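Local coordinates for protein SMG5 (Homo sapiens, PDB 2HWY) that takes part in nonsense-mediated mRNA decay, where it promotes dephosphorylation of UPF1, and contains a PIN domain, though it has no RNase activity by itself, at residues 32-35 / 36-40. Numbering follows the deposited sequence.
Sequences IPRT and VIDGL
The carbonyl oxygen of Pro33 is gripped by two amides of the helix that follows: Ile37 N donates to Pro33 O over 2.9 Å in a nearly straight bond, while Val36 N reaches Pro33 O at 2.8 Å from above the carbonyl plane. Pro33 occupies the N-cap position, and the helical pattern continues with Asp38 N bonded to Arg34 O. Four residues on from Arg34, Asp38 OD1 forms a salt bridge with Arg34 NH1 at 2.9 Å, coming to the guanidinium edge near its plane, though the two flat groups are turned 56° apart. Bends at chi2 and chi3 bring the guanidinium back alongside Ile37, whose CG2 lies 3.6 Å from Arg34 NH1, and Arg34 NE also bonds Gln71 O. With an alanine here instead of Asp38, NH1 would probably lose its charged mate and the guanidinium be less firmly held. Ile32 CG2 packs against Ile37 CG1 at 3.5 Å, and Val36, with CG2 beside its backbone N, turns that methyl onto the proline ring, 3.5 Å from Pro33 CD. Val36 also touches Thr9 and Leu12. These contacts lie where strand 29-32 runs into helix 34-43, a strand-to-helix junction of the parallel alpha/beta PIN fold.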
ATOM      1  N   ILE A  32       2.834   5.257   1.404  1.00 20.43           N
ATOM      2  CA  ILE A  32       3.138   4.079   2.229  1.00 20.47           C
ATOM      3  C   ILE A  32       2.960   4.511   3.679  1.00 20.67           C
ATOM      4  O   ILE A  32       3.756   5.302   4.189  1.00 21.32           O
ATOM      5  CB  ILE A  32       4.614   3.567   2.067  1.00 20.09           C
ATOM      6  CG1 ILE A  32       5.041   3.413   0.603  1.00 19.99           C
ATOM      7  CG2 ILE A  32       4.781   2.252   2.784  1.00 20.35           C
ATOM      8  CD1 ILE A  32       4.225   2.376  -0.207  1.00 19.79           C
ATOM      9  N   PRO A  33       1.933   4.005   4.367  1.00 20.82           N
ATOM     10  CA  PRO A  33       1.705   4.501   5.738  1.00 20.75           C
ATOM     11  C   PRO A  33       2.817   4.134   6.731  1.00 20.63           C
ATOM     12  O   PRO A  33       3.401   3.054   6.630  1.00 20.80           O
ATOM     13  CB  PRO A  33       0.386   3.837   6.150  1.00 20.78           C
ATOM     14  CG  PRO A  33      -0.175   3.207   4.921  1.00 21.43           C
ATOM     15  CD  PRO A  33       0.956   2.980   3.971  1.00 21.14           C
ATOM     16  N   ARG A  34       3.096   5.030   7.674  1.00 20.64           N
ATOM     17  CA  ARG A  34       4.108   4.800   8.727  1.00 20.98           C
ATOM     18  C   ARG A  34       3.999   3.464   9.446  1.00 20.69           C
ATOM     19  O   ARG A  34       5.000   2.893   9.849  1.00 20.62           O
ATOM     20  CB  ARG A  34       4.044   5.910   9.795  1.00 21.08           C
ATOM     21  CG  ARG A  34       5.084   5.761  10.942  1.00 21.14           C
ATOM     22  CD  ARG A  34       5.955   6.998  11.094  1.00 21.57           C
ATOM     23  NE  ARG A  34       6.513   7.328   9.794  1.00 21.60           N
ATOM     24  CZ  ARG A  34       7.509   6.670   9.214  1.00 22.07           C
ATOM     25  NH1 ARG A  34       8.124   5.670   9.834  1.00 22.50           N
ATOM     26  NH2 ARG A  34       7.907   7.031   8.002  1.00 22.20           N
ATOM     27  N   THR A  35       2.777   2.997   9.643  1.00 21.00           N
ATOM     28  CA  THR A  35       2.529   1.747  10.335  1.00 21.39           C
ATOM     29  C   THR A  35       2.968   0.569   9.468  1.00 21.97           C
ATOM     30  O   THR A  35       3.342  -0.484   9.991  1.00 22.33           O
ATOM     31  CB  THR A  35       1.040   1.624  10.723  1.00 21.40           C
ATOM     32  OG1 THR A  35       0.885   0.601  11.712  1.00 21.90           O
ATOM     33  CG2 THR A  35       0.145   1.325   9.507  1.00 20.93           C
ATOM     34  N   VAL A  36       2.939   0.776   8.146  1.00 22.23           N
ATOM     35  CA  VAL A  36       3.368  -0.206   7.163  1.00 22.25           C
ATOM     36  C   VAL A  36       4.896  -0.186   7.076  1.00 22.55           C
ATOM     37  O   VAL A  36       5.550  -1.206   7.255  1.00 22.61           O
ATOM     38  CB  VAL A  36       2.724   0.084   5.773  1.00 22.03           C
ATOM     39  CG1 VAL A  36       3.143  -0.957   4.756  1.00 22.34           C
ATOM     40  CG2 VAL A  36       1.215   0.116   5.886  1.00 21.49           C
ATOM     41  N   ILE A  37       5.455   0.985   6.806  1.00 23.06           N
ATOM     42  CA  ILE A  37       6.899   1.183   6.792  1.00 23.39           C
ATOM     43  C   ILE A  37       7.590   0.627   8.063  1.00 23.90           C
ATOM     44  O   ILE A  37       8.591  -0.101   7.989  1.00 23.96           O
ATOM     45  CB  ILE A  37       7.184   2.690   6.585  1.00 23.63           C
ATOM     46  CG1 ILE A  37       7.343   2.992   5.100  1.00 24.33           C
ATOM     47  CG2 ILE A  37       8.413   3.167   7.333  1.00 23.99           C
ATOM     48  CD1 ILE A  37       8.741   2.793   4.570  1.00 24.90           C
ATOM     49  N   ASP A  38       7.057   0.967   9.229  1.00 24.24           N
ATOM     50  CA  ASP A  38       7.598   0.448  10.488  1.00 24.58           C
ATOM     51  C   ASP A  38       7.343  -1.057  10.648  1.00 24.88           C
ATOM     52  O   ASP A  38       8.173  -1.766  11.207  1.00 24.90           O
ATOM     53  CB  ASP A  38       7.050   1.247  11.683  1.00 24.45           C
ATOM     54  CG  ASP A  38       7.551   2.688  11.698  1.00 24.59           C
ATOM     55  OD1 ASP A  38       8.429   3.021  10.850  1.00 23.60           O
ATOM     56  OD2 ASP A  38       7.065   3.485  12.540  1.00 24.18           O
ATOM     57  N   GLY A  39       6.205  -1.533  10.153  1.00 25.36           N
ATOM     58  CA  GLY A  39       5.920  -2.962  10.098  1.00 25.79           C
ATOM     59  C   GLY A  39       6.950  -3.707   9.267  1.00 26.30           C
ATOM     60  O   GLY A  39       7.363  -4.824   9.613  1.00 26.52           O
ATOM     61  N   LEU A  40       7.392  -3.086   8.179  1.00 26.59           N
ATOM     62  CA  LEU A  40       8.354  -3.734   7.296  1.00 27.06           C
ATOM     63  C   LEU A  40       9.766  -3.752   7.903  1.00 27.65           C
ATOM     64  O   LEU A  40      10.459  -4.766   7.781  1.00 28.02           O
ATOM     65  CB  LEU A  40       8.355  -3.085   5.913  1.00 26.74           C
ATOM     66  CG  LEU A  40       7.011  -3.101   5.184  1.00 26.41           C
ATOM     67  CD1 LEU A  40       7.064  -2.236   3.970  1.00 26.60           C
ATOM     68  CD2 LEU A  40       6.604  -4.492   4.790  1.00 27.25           C
TER